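Local structure of hypothetical protein ebhA (Staphylococcus aureus, 2DGJ) at residues 2-6 and 57-61; 12-17 and 33-37; 76-81 and 110-115; 131-136 and 186-190; 228-232 and 244-248. The protein probably serves cell adhesion as a cell-wall-associated extracellular matrix-binding protein, this piece being a rod-like string of three-helix bundles from its repeat region. All coordinates share one frame; numbering follows the deposited sequence.

Contact 1: 2-6 and 57-61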
# COMPACT_ATOMS: atom_id res chain seq x y z
N ALA A 2 2.80 33.20 -29.65
CA ALA A 2 2.06 32.10 -28.96
C ALA A 2 1.75 32.49 -27.51
O ALA A 2 1.36 31.64 -26.71
CB ALA A 2 2.88 30.81 -29.01
N MSE A 3 1.93 33.77 -27.19
CA MSE A 3 1.67 34.27 -25.85
C MSE A 3 0.46 33.63 -25.20
O MSE A 3 0.49 33.29 -24.02
CB MSE A 3 1.48 35.79 -25.88
CG MSE A 3 2.78 36.57 -25.84
SE MSE A 3 3.57 36.56 -24.07
CE MSE A 3 2.93 38.27 -23.41
N GLY A 4 -0.61 33.46 -25.98
CA GLY A 4 -1.83 32.86 -25.47
C GLY A 4 -1.67 31.40 -25.11
O GLY A 4 -2.20 30.94 -24.09
N GLN A 5 -0.95 30.66 -25.94
CA GLN A 5 -0.72 29.24 -25.71
C GLN A 5 -0.02 29.01 -24.38
O GLN A 5 -0.33 28.05 -23.67
CB GLN A 5 0.12 28.65 -26.84
CG GLN A 5 -0.55 28.67 -28.20
CD GLN A 5 0.35 28.16 -29.31
OE1 GLN A 5 0.89 27.05 -29.22
NE2 GLN A 5 0.53 28.96 -30.35
N LEU A 6 0.92 29.89 -24.04
CA LEU A 6 1.66 29.79 -22.79
C LEU A 6 0.71 30.03 -21.62
O LEU A 6 0.76 29.32 -20.60
CB LEU A 6 2.79 30.82 -22.76
CG LEU A 6 3.70 30.76 -21.53
CD1 LEU A 6 4.42 29.41 -21.48
CD2 LEU A 6 4.70 31.89 -21.59
N VAL A 57 9.28 32.95 -24.64
CA VAL A 57 7.91 32.54 -24.40
C VAL A 57 7.64 31.19 -25.05
O VAL A 57 6.89 30.37 -24.50
CB VAL A 57 6.91 33.56 -24.99
CG1 VAL A 57 5.48 33.09 -24.76
CG2 VAL A 57 7.11 34.91 -24.34
N ASP A 58 8.26 30.95 -26.20
CA ASP A 58 8.05 29.70 -26.92
C ASP A 58 8.80 28.53 -26.28
O ASP A 58 8.29 27.41 -26.23
CB ASP A 58 8.46 29.85 -28.38
CG ASP A 58 7.69 28.93 -29.30
OD1 ASP A 58 6.45 29.08 -29.40
OD2 ASP A 58 8.31 28.04 -29.93
N ARG A 59 10.01 28.79 -25.80
CA ARG A 59 10.80 27.76 -25.15
C ARG A 59 10.06 27.34 -23.88
O ARG A 59 10.07 26.17 -23.49
CB ARG A 59 12.18 28.29 -24.79
CG ARG A 59 13.07 28.58 -25.99
CD ARG A 59 14.25 29.44 -25.59
NE ARG A 59 15.12 28.79 -24.62
CZ ARG A 59 16.03 29.43 -23.88
NH1 ARG A 59 16.19 30.74 -24.01
NH2 ARG A 59 16.79 28.76 -23.02
N ALA A 60 9.42 28.31 -23.24
CA ALA A 60 8.66 28.06 -22.02
C ALA A 60 7.43 27.23 -22.37
O ALA A 60 7.08 26.29 -21.67
CB ALA A 60 8.24 29.39 -21.40
N LEU A 61 6.78 27.59 -23.47
CA LEU A 61 5.60 26.87 -23.92
C LEU A 61 6.00 25.45 -24.28
O LEU A 61 5.35 24.49 -23.87
CB LEU A 61 4.99 27.56 -25.15
CG LEU A 61 3.85 26.83 -25.86
CD1 LEU A 61 2.73 26.55 -24.88
CD2 LEU A 61 3.35 27.67 -27.02

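Contact 2: 12-17 and 33-37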
# COMPACT_ATOMS: atom_id res chain seq x y z
N ASP A 12 -4.14 25.54 -17.46
CA ASP A 12 -4.44 24.12 -17.39
C ASP A 12 -3.71 23.34 -16.31
O ASP A 12 -3.92 22.14 -16.16
CB ASP A 12 -4.18 23.49 -18.76
CG ASP A 12 -4.88 22.15 -18.94
OD1 ASP A 12 -5.99 21.99 -18.39
OD2 ASP A 12 -4.33 21.28 -19.64
N GLU A 13 -2.86 24.03 -15.54
CA GLU A 13 -2.11 23.36 -14.47
C GLU A 13 -3.00 22.59 -13.50
O GLU A 13 -2.94 21.36 -13.44
CB GLU A 13 -1.27 24.37 -13.69
CG GLU A 13 -0.62 23.78 -12.45
CD GLU A 13 0.43 24.68 -11.83
OE1 GLU A 13 0.12 25.85 -11.53
OE2 GLU A 13 1.58 24.21 -11.65
N ASN A 14 -3.82 23.31 -12.74
CA ASN A 14 -4.70 22.68 -11.76
C ASN A 14 -5.48 21.51 -12.35
O ASN A 14 -5.57 20.45 -11.72
CB ASN A 14 -5.67 23.71 -11.18
CG ASN A 14 -6.70 23.08 -10.25
OD1 ASN A 14 -7.67 22.47 -10.70
ND2 ASN A 14 -6.49 23.23 -8.94
N ALA A 15 -6.03 21.70 -13.54
CA ALA A 15 -6.81 20.65 -14.20
C ALA A 15 -5.92 19.45 -14.49
O ALA A 15 -6.28 18.31 -14.20
CB ALA A 15 -7.43 21.19 -15.49
N THR A 16 -4.75 19.71 -15.07
CA THR A 16 -3.82 18.64 -15.41
C THR A 16 -3.41 17.88 -14.16
O THR A 16 -3.24 16.66 -14.19
CB THR A 16 -2.54 19.21 -16.08
OG1 THR A 16 -2.90 19.86 -17.31
CG2 THR A 16 -1.55 18.08 -16.38
N LYS A 17 -3.26 18.60 -13.05
CA LYS A 17 -2.87 17.98 -11.79
C LYS A 17 -3.96 17.16 -11.14
O LYS A 17 -3.69 16.36 -10.24
CB LYS A 17 -2.37 19.05 -10.81
CG LYS A 17 -0.98 19.58 -11.13
CD LYS A 17 -0.51 20.56 -10.07
CE LYS A 17 0.95 20.95 -10.29
NZ LYS A 17 1.42 21.89 -9.23
N TYR A 33 7.08 18.74 -14.93
CA TYR A 33 5.92 19.47 -15.42
C TYR A 33 5.65 20.64 -14.50
O TYR A 33 5.52 21.77 -14.95
CB TYR A 33 4.68 18.56 -15.46
CG TYR A 33 3.40 19.32 -15.72
CD1 TYR A 33 3.17 19.94 -16.94
CD2 TYR A 33 2.43 19.45 -14.72
CE1 TYR A 33 2.01 20.67 -17.17
CE2 TYR A 33 1.27 20.17 -14.94
CZ TYR A 33 1.06 20.78 -16.16
OH TYR A 33 -0.08 21.49 -16.38
N ASP A 34 5.58 20.36 -13.20
CA ASP A 34 5.33 21.39 -12.21
C ASP A 34 6.34 22.53 -12.30
O ASP A 34 5.99 23.70 -12.18
CB ASP A 34 5.36 20.78 -10.81
CG ASP A 34 4.93 21.76 -9.74
OD1 ASP A 34 3.84 22.35 -9.88
OD2 ASP A 34 5.67 21.93 -8.75
N GLN A 35 7.60 22.18 -12.52
CA GLN A 35 8.65 23.19 -12.63
C GLN A 35 8.55 23.98 -13.92
O GLN A 35 8.99 25.13 -13.99
CB GLN A 35 10.04 22.53 -12.52
CG GLN A 35 10.33 21.97 -11.14
CD GLN A 35 10.10 22.99 -10.05
OE1 GLN A 35 10.75 24.04 -10.01
NE2 GLN A 35 9.15 22.70 -9.16
N ALA A 36 7.98 23.37 -14.95
CA ALA A 36 7.82 24.04 -16.24
C ALA A 36 6.74 25.11 -16.10
O ALA A 36 6.89 26.23 -16.60
CB ALA A 36 7.43 23.03 -17.32
N VAL A 37 5.66 24.76 -15.41
CA VAL A 37 4.56 25.69 -15.19
C VAL A 37 5.04 26.89 -14.39
O VAL A 37 4.76 28.04 -14.74
CB VAL A 37 3.40 25.02 -14.43
CG1 VAL A 37 2.30 26.02 -14.13
CG2 VAL A 37 2.85 23.88 -15.26

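Contact 3: 76-81 and 110-115. With SO4 (sulfate ion), chain C; ACY (acetic acid), chain D.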
# COMPACT_ATOMS: atom_id res chain seq x y z
N LYS A 76 1.21 3.91 -16.53
CA LYS A 76 1.43 3.23 -15.26
C LYS A 76 0.18 2.51 -14.80
O LYS A 76 0.26 1.52 -14.07
CB LYS A 76 1.86 4.23 -14.19
CG LYS A 76 3.32 4.66 -14.29
CD LYS A 76 4.25 3.50 -13.94
CE LYS A 76 5.71 3.91 -13.97
NZ LYS A 76 6.62 2.78 -13.57
N LEU A 77 -0.99 3.01 -15.22
CA LEU A 77 -2.26 2.39 -14.86
C LEU A 77 -2.42 1.09 -15.63
O LEU A 77 -2.88 0.09 -15.09
CB LEU A 77 -3.42 3.32 -15.18
CG LEU A 77 -4.83 2.78 -14.88
CD1 LEU A 77 -4.97 2.50 -13.40
CD2 LEU A 77 -5.87 3.79 -15.33
N ALA A 78 -2.06 1.12 -16.91
CA ALA A 78 -2.16 -0.06 -17.76
C ALA A 78 -1.24 -1.15 -17.21
O ALA A 78 -1.59 -2.33 -17.17
CB ALA A 78 -1.77 0.29 -19.18
N GLU A 79 -0.05 -0.74 -16.79
CA GLU A 79 0.93 -1.66 -16.23
C GLU A 79 0.40 -2.29 -14.95
O GLU A 79 0.48 -3.51 -14.76
CB GLU A 79 2.24 -0.92 -15.94
CG GLU A 79 3.21 -1.69 -15.06
CD GLU A 79 4.54 -0.97 -14.89
OE1 GLU A 79 4.54 0.23 -14.54
OE2 GLU A 79 5.58 -1.62 -15.11
N ALA A 80 -0.15 -1.46 -14.07
CA ALA A 80 -0.69 -1.94 -12.80
C ALA A 80 -1.80 -2.95 -13.04
O ALA A 80 -1.84 -4.00 -12.41
CB ALA A 80 -1.21 -0.76 -11.99
N LYS A 81 -2.71 -2.63 -13.96
CA LYS A 81 -3.81 -3.52 -14.29
C LYS A 81 -3.28 -4.83 -14.83
O LYS A 81 -3.80 -5.90 -14.52
CB LYS A 81 -4.73 -2.87 -15.32
CG LYS A 81 -5.51 -1.68 -14.81
CD LYS A 81 -6.52 -1.22 -15.84
CE LYS A 81 -7.41 -0.11 -15.29
NZ LYS A 81 -8.49 0.26 -16.24
N THR A 110 -9.65 3.16 -11.97
CA THR A 110 -9.14 4.36 -12.63
C THR A 110 -7.80 4.86 -12.10
O THR A 110 -7.19 5.74 -12.71
CB THR A 110 -10.15 5.52 -12.52
OG1 THR A 110 -10.37 5.83 -11.14
CG2 THR A 110 -11.47 5.15 -13.18
N THR A 111 -7.34 4.31 -10.98
CA THR A 111 -6.07 4.73 -10.41
C THR A 111 -5.18 3.54 -10.07
O THR A 111 -5.65 2.42 -9.91
CB THR A 111 -6.28 5.56 -9.13
OG1 THR A 111 -6.82 4.72 -8.10
CG2 THR A 111 -7.25 6.70 -9.40
N VAL A 112 -3.88 3.80 -9.95
CA VAL A 112 -2.93 2.74 -9.62
C VAL A 112 -3.24 2.22 -8.21
O VAL A 112 -3.13 1.03 -7.94
CB VAL A 112 -1.47 3.25 -9.66
CG1 VAL A 112 -0.53 2.17 -9.17
CG2 VAL A 112 -1.11 3.67 -11.08
N ASP A 113 -3.63 3.13 -7.32
CA ASP A 113 -3.97 2.74 -5.96
C ASP A 113 -5.21 1.85 -5.96
O ASP A 113 -5.29 0.89 -5.21
CB ASP A 113 -4.24 3.98 -5.08
CG ASP A 113 -2.98 4.76 -4.78
OD1 ASP A 113 -1.96 4.13 -4.42
OD2 ASP A 113 -3.01 6.01 -4.88
N GLY A 114 -6.17 2.18 -6.82
CA GLY A 114 -7.38 1.40 -6.92
C GLY A 114 -7.08 -0.02 -7.38
O GLY A 114 -7.59 -0.99 -6.81
N VAL A 115 -6.25 -0.15 -8.41
CA VAL A 115 -5.88 -1.45 -8.94
C VAL A 115 -5.25 -2.30 -7.84
O VAL A 115 -5.70 -3.41 -7.56
CB VAL A 115 -4.88 -1.32 -10.10
CG1 VAL A 115 -4.42 -2.69 -10.56
CG2 VAL A 115 -5.52 -0.57 -11.25
S SO4 C . -10.79 4.01 -8.39
O1 SO4 C . -11.83 4.58 -9.25
O2 SO4 C . -11.42 3.19 -7.34
O3 SO4 C . -9.90 3.15 -9.20
O4 SO4 C . -10.03 5.10 -7.75
C ACY D . -8.03 -1.50 -19.34
O ACY D . -8.18 -0.33 -19.08
OXT ACY D . -6.82 -1.96 -19.70
CH3 ACY D . -9.20 -2.44 -19.25

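Contact 4: 131-136 and 186-190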
# COMPACT_ATOMS: atom_id res chain seq x y z
N SER A 131 -8.88 -21.09 3.20
CA SER A 131 -9.11 -21.49 4.58
C SER A 131 -10.41 -22.29 4.70
O SER A 131 -10.46 -23.32 5.37
CB SER A 131 -9.18 -20.27 5.49
OG SER A 131 -7.93 -19.59 5.54
N LEU A 132 -11.45 -21.81 4.04
CA LEU A 132 -12.74 -22.49 4.07
C LEU A 132 -12.62 -23.87 3.44
O LEU A 132 -13.26 -24.82 3.90
CB LEU A 132 -13.80 -21.68 3.33
CG LEU A 132 -15.21 -22.27 3.28
CD1 LEU A 132 -15.69 -22.57 4.69
CD2 LEU A 132 -16.16 -21.29 2.61
N GLN A 133 -11.80 -23.97 2.41
CA GLN A 133 -11.59 -25.24 1.72
C GLN A 133 -10.88 -26.22 2.65
O GLN A 133 -11.21 -27.40 2.70
CB GLN A 133 -10.74 -25.03 0.46
CG GLN A 133 -10.42 -26.31 -0.31
CD GLN A 133 -11.66 -26.99 -0.86
OE1 GLN A 133 -12.39 -26.42 -1.67
NE2 GLN A 133 -11.91 -28.21 -0.41
N GLY A 134 -9.90 -25.71 3.39
CA GLY A 134 -9.15 -26.56 4.30
C GLY A 134 -9.99 -27.04 5.47
O GLY A 134 -9.83 -28.16 5.94
N ALA A 135 -10.90 -26.19 5.93
CA ALA A 135 -11.76 -26.52 7.05
C ALA A 135 -12.66 -27.73 6.76
O ALA A 135 -13.09 -28.41 7.69
CB ALA A 135 -12.62 -25.32 7.43
N ILE A 136 -12.92 -27.99 5.49
CA ILE A 136 -13.78 -29.12 5.13
C ILE A 136 -13.10 -30.21 4.31
O ILE A 136 -13.77 -31.02 3.68
CB ILE A 136 -15.04 -28.65 4.35
CG1 ILE A 136 -14.65 -28.21 2.94
CG2 ILE A 136 -15.71 -27.50 5.09
CD1 ILE A 136 -15.84 -27.97 2.04
N ALA A 186 -18.87 -18.48 6.84
CA ALA A 186 -18.97 -19.89 6.48
C ALA A 186 -17.86 -20.67 7.17
O ALA A 186 -18.10 -21.76 7.70
CB ALA A 186 -18.89 -20.06 4.96
N LEU A 187 -16.66 -20.12 7.17
CA LEU A 187 -15.52 -20.78 7.80
C LEU A 187 -15.79 -21.03 9.28
O LEU A 187 -15.62 -22.15 9.77
CB LEU A 187 -14.26 -19.93 7.64
CG LEU A 187 -13.03 -20.34 8.46
CD1 LEU A 187 -12.72 -21.80 8.22
CD2 LEU A 187 -11.84 -19.48 8.07
N ASN A 188 -16.18 -19.98 9.99
CA ASN A 188 -16.48 -20.09 11.41
C ASN A 188 -17.55 -21.14 11.65
O ASN A 188 -17.48 -21.88 12.63
CB ASN A 188 -16.94 -18.74 11.96
CG ASN A 188 -15.79 -17.82 12.31
OD1 ASN A 188 -15.06 -18.07 13.27
ND2 ASN A 188 -15.61 -16.76 11.53
N ALA A 189 -18.53 -21.20 10.75
CA ALA A 189 -19.63 -22.15 10.86
C ALA A 189 -19.11 -23.57 10.92
O ALA A 189 -19.49 -24.35 11.79
CB ALA A 189 -20.60 -21.99 9.69
N VAL A 190 -18.24 -23.91 9.97
CA VAL A 190 -17.65 -25.25 9.91
C VAL A 190 -16.81 -25.55 11.15
O VAL A 190 -16.99 -26.58 11.80
CB VAL A 190 -16.75 -25.41 8.66
CG1 VAL A 190 -16.14 -26.80 8.63
CG2 VAL A 190 -17.56 -25.17 7.41

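Contact 5: 228-232 and 244-248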
# COMPACT_ATOMS: atom_id res chain seq x y z
N LEU A 228 -21.71 -58.53 31.18
CA LEU A 228 -22.35 -57.38 30.57
C LEU A 228 -21.51 -56.11 30.70
O LEU A 228 -21.40 -55.34 29.75
CB LEU A 228 -23.73 -57.16 31.20
CG LEU A 228 -24.95 -57.81 30.53
CD1 LEU A 228 -24.56 -59.08 29.81
CD2 LEU A 228 -26.00 -58.09 31.59
N LYS A 229 -20.94 -55.89 31.87
CA LYS A 229 -20.12 -54.71 32.10
C LYS A 229 -18.92 -54.72 31.16
O LYS A 229 -18.50 -53.67 30.66
CB LYS A 229 -19.65 -54.67 33.56
CG LYS A 229 -20.77 -54.35 34.55
CD LYS A 229 -20.36 -54.61 36.00
CE LYS A 229 -19.37 -53.59 36.52
NZ LYS A 229 -19.13 -53.77 37.98
N HIS A 230 -18.37 -55.91 30.91
CA HIS A 230 -17.23 -56.04 30.01
C HIS A 230 -17.69 -55.76 28.58
O HIS A 230 -16.97 -55.15 27.80
CB HIS A 230 -16.64 -57.45 30.10
CG HIS A 230 -15.36 -57.61 29.35
ND1 HIS A 230 -14.21 -56.91 29.69
CD2 HIS A 230 -15.02 -58.37 28.29
CE1 HIS A 230 -13.24 -57.24 28.87
NE2 HIS A 230 -13.70 -58.13 28.00
N GLN A 231 -18.90 -56.21 28.25
CA GLN A 231 -19.45 -55.98 26.92
C GLN A 231 -19.63 -54.48 26.69
O GLN A 231 -19.51 -53.99 25.57
CB GLN A 231 -20.79 -56.70 26.76
CG GLN A 231 -20.75 -58.18 27.11
CD GLN A 231 -21.76 -59.00 26.34
OE1 GLN A 231 -22.91 -58.59 26.18
NE2 GLN A 231 -21.35 -60.17 25.87
N VAL A 232 -19.93 -53.76 27.77
CA VAL A 232 -20.11 -52.31 27.70
C VAL A 232 -18.73 -51.69 27.48
O VAL A 232 -18.57 -50.73 26.73
CB VAL A 232 -20.70 -51.76 29.01
CG1 VAL A 232 -20.62 -50.24 29.01
CG2 VAL A 232 -22.14 -52.22 29.18
N VAL A 244 -26.38 -53.72 25.09
CA VAL A 244 -25.92 -54.57 26.18
C VAL A 244 -26.76 -54.30 27.42
O VAL A 244 -27.19 -55.24 28.10
CB VAL A 244 -24.44 -54.29 26.53
CG1 VAL A 244 -24.01 -55.14 27.72
CG2 VAL A 244 -23.57 -54.57 25.32
N LYS A 245 -27.00 -53.03 27.71
CA LYS A 245 -27.80 -52.65 28.87
C LYS A 245 -29.19 -53.29 28.77
O LYS A 245 -29.67 -53.88 29.74
CB LYS A 245 -27.94 -51.13 28.95
CG LYS A 245 -28.45 -50.63 30.29
CD LYS A 245 -29.82 -49.98 30.19
CE LYS A 245 -29.76 -48.65 29.45
NZ LYS A 245 -31.09 -47.97 29.43
N ASP A 246 -29.81 -53.18 27.60
CA ASP A 246 -31.14 -53.76 27.40
C ASP A 246 -31.09 -55.26 27.62
O ASP A 246 -31.99 -55.84 28.22
CB ASP A 246 -31.66 -53.46 26.00
CG ASP A 246 -31.98 -51.99 25.80
OD1 ASP A 246 -32.49 -51.36 26.75
OD2 ASP A 246 -31.75 -51.47 24.68
N LYS A 247 -30.03 -55.89 27.12
CA LYS A 247 -29.88 -57.33 27.26
C LYS A 247 -29.83 -57.67 28.74
O LYS A 247 -30.29 -58.73 29.15
CB LYS A 247 -28.60 -57.81 26.56
CG LYS A 247 -28.36 -59.31 26.64
CD LYS A 247 -27.31 -59.75 25.62
CE LYS A 247 -25.97 -59.05 25.84
NZ LYS A 247 -24.98 -59.44 24.80
N GLY A 248 -29.29 -56.75 29.53
CA GLY A 248 -29.20 -56.97 30.96
C GLY A 248 -30.53 -56.82 31.67
O GLY A 248 -30.79 -57.50 32.66

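Contact 1: 2-6 and 57-61
Leu6 and Leu61 sit where the backbones come nearest, their CA atoms 5.0 Å apart, and the two helices run in the same sense, with the Met3 and Val57 CA atoms paired about one turn earlier. The contact is almost wholly apolar. Leu6 points its two methyls at different partners. CD2 meets Val57 CG1 at 3.5 Å, while CD1 lies over the backbone at Ala60 and Leu61, 3.6 Å from Leu61 N. It also touches the methyl of Ala60. Chi1 at -176° sets CG opposite the backbone N and carries the fork to helix 55-70. Leu61 uses both methyls on Gln5. Its CD2 rests on Gln5 CB at 3.4 Å and beside the amide oxygen of the same residue. Its CD1 lies 3.6 Å from Gln5 O. Ala2 adds its CB, 3.7 Å from Leu61 CD2. Met3 is a selenomethionine whose chain bends at chi2 and chi3. Its SE rests against both methyls of Val57, 3.9 Å from CG2, and the two side chains cross at about a right angle.

Helix 27-46 closes the group: Leu44 touches Met3 and Leu6, Ala40 touches Leu6, and Ile43 touches Ala60. The three helices thus share one core, as in a three-helix bundle of the FIVAR domain. Leu6, Val57 and Ala60 are buried, whereas Ala2, Met3, Gln5 and Asp58 lie at the exposed margin. The hold between the segments therefore rests on the fit of methyl groups and hydrophobic burial, with no polar bond to fix its direction.

Contact 2: 12-17 and 33-37
Lys17 and Asp34 form the one salt bridge between the segments. Lys17 NZ donates to Asp34 OD1 at 2.5 Å, a short value at this resolution, and arrives from above the carboxylate plane, 44° out of it. The lysine chain is extended to span the distance. Glu13 OE2 joins more weakly, 3.4 Å from Lys17 NZ. NZ thus faces two neighbouring carboxylate oxygens, Glu13 OE2 and Asp34 OD1, themselves 3.4 Å apart, and probably offsets their repulsion. The Glu13 carboxylate also lies against Val37, with OE2 3.2 Å from CG1.

The buried Tyr33 carries the apolar part of the contact. Its OH is 3.4 Å from Glu13 CA, which lies near the ring plane at the edge, and it also meets Thr16 CB. Val37 CG2 sits over one ring face, 3.7 Å above the plane and offset toward the rim. The short axes of 13-17 and 33-37 are antiparallel, at 172°, in a FIVAR three-helix bundle. Helix 55-70 packs on Tyr33 through Thr67 and Lys68.

Further out, Thr16 OG1 donates to Asp12 O at 2.7 Å. That carbonyl also takes Thr16 N. The Asp12 carboxylate is paired with Lys68. The Gln35 amide bonds Thr191 and Asn188 of the second subunit.

Contact 3: 76-81 and 110-115
Leu77 reaches Thr110 and Thr111 because its CG stands opposite the backbone N, at chi1 178°, which extends both methyls to the turn before helix 112-135. CD2 lies 3.5 Å from Thr110 O, and CD1 lies 3.5 Å from Thr111 C. On the other segment, Thr111 has chi1 at 68°, which places OG1 between its own N and carbonyl carbon. Thr111 is the N-cap of the helix: OG1 accepts from Gly114 N at 2.9 Å.

Val115 is the buried residue of the contact. Its CG1 rests 3.4 Å from Ala80 O and also meets the Ala80 methyl. Its CG2 touches Leu77 CD1 and Lys81 CG, and the Lys81 and Val115 side chains cross at about a right angle. Val112 packs one methyl on Ala80 CB and the other near Lys76 O.

Both segments belong to a GA module, a small three-helix unit. Here 76-81 and 110-115 run in the same general sense, with Leu77 beside Val112 and Lys81 beside Val115.

A sulfate ion, probably from the crystallisation liquor, sits at the start of helix 112-135. Thr110 N donates to its O3 at 2.8 Å, and Thr110 OG1 donates to its O1 at 2.7 Å. Thr111 adds a bond from OG1 and a weak one from N. The helix N-terminus would favour an anion here. Asp24 nearby takes the N-H of Val112. Away from the sulfate, Lys81 NZ bonds the carbonyl of Asn107 and, at 2.9 Å, the O atom of an acetic acid, also probably from the crystallisation liquor.

Contact 4: 131-136 and 186-190
Leu132 and Leu187 interlock, each reaching past the other toward the opposite backbone. Their CA atoms are 5.0 Å apart. Leu132 CD1 lies against the backbone of Leu187, 3.6 Å from CA, while its CD2 turns to the methyl of Ala186 at 3.8 Å. Leu187 also splits its fork. CD1 meets Ala135 CB at 3.6 Å, and CD2 meets Ser131 CB one turn back. In both leucines CG lies opposite the backbone N, with chi1 at 180° and 169°, and this aims each fork across the interface.

Val190 packs further along. Its CG1 touches Ile136 CG2 at 3.6 Å, the two side chains crossing at about a right angle. The same methyl lies over Ala135 O and near Ala135 CB. The small Ser131, Ala135 and Ala186 probably allow the close approach. The Ser131 hydroxyl is bonded to Gly127 O.

The short helical axes are 9.2 Å apart and nearly parallel, at 19°. They join helices 112-135 and 180-194 within a FIVAR three-helix bundle. Helix 153-170 is the third helix, with Leu170 on Leu132 and Ile136 and with Ile169 on Ala186. Elsewhere Thr31, Gln35 and Ala38 of the second subunit pack on Ser131, Leu187 and Asn188.

Contact 5: 228-232 and 244-248
Val244 is the residue most covered here, and it points toward the facing helix. Its CG1 sits 3.3 Å from Leu228 O, among Gln231 CB at 3.7 Å and Val232 CG2 at 3.8 Å. CG2 also lies on Gln231 CB. A chi1 of 177° sets CG1 opposite the backbone N and brings it against these three residues.

Leu228 slides past Val244 in the opposite direction. Its CD2 ends on the backbone of Gly248, 3.4 Å from CA. The glycine, with no side chain, lets the leucine approach this closely. Leu228 also touches Ile214 of helix 199-215 and Leu220 of a loop.

Gln231 supplies the polar bond, at a partly exposed edge of the contact. Lys247 NZ donates to Gln231 OE1 at 2.6 Å, in the carbonyl plane and on a lone pair, with a C=O to donor angle of 134°. The lysine bends at chi3 to bring NZ there, and the two side chains cross at about a right angle.

The short axes are 9.7 Å apart and antiparallel, at 166°. Helix 199-215 packs on Leu228 and Val232 to complete the core. Two sequential antiparallel helices closed by a third are characteristic of the three-helix bundle of a GA module.

In the fold
The five contacts follow one another along an elongated rod. Contacts 1 and 2 share a FIVAR domain, with contact 2 nested inside the loop closed by contact 1 and their centres about 14 Å apart. Contact 3 lies in the GA module that follows; the centres of contacts 2 and 3 are about 21 Å apart. Helix 112-135 carries both contact 3 and contact 4, whose centres are about 33 Å apart, so one continuous helix joins a GA module to the second FIVAR domain. The centres of contacts 4 and 5 are about 40 Å apart. Those of contacts 1 and 5 are about 105 Å apart. Between subunits, Gln35 of 33-37 bonds Asn188 of 186-190 in the second copy.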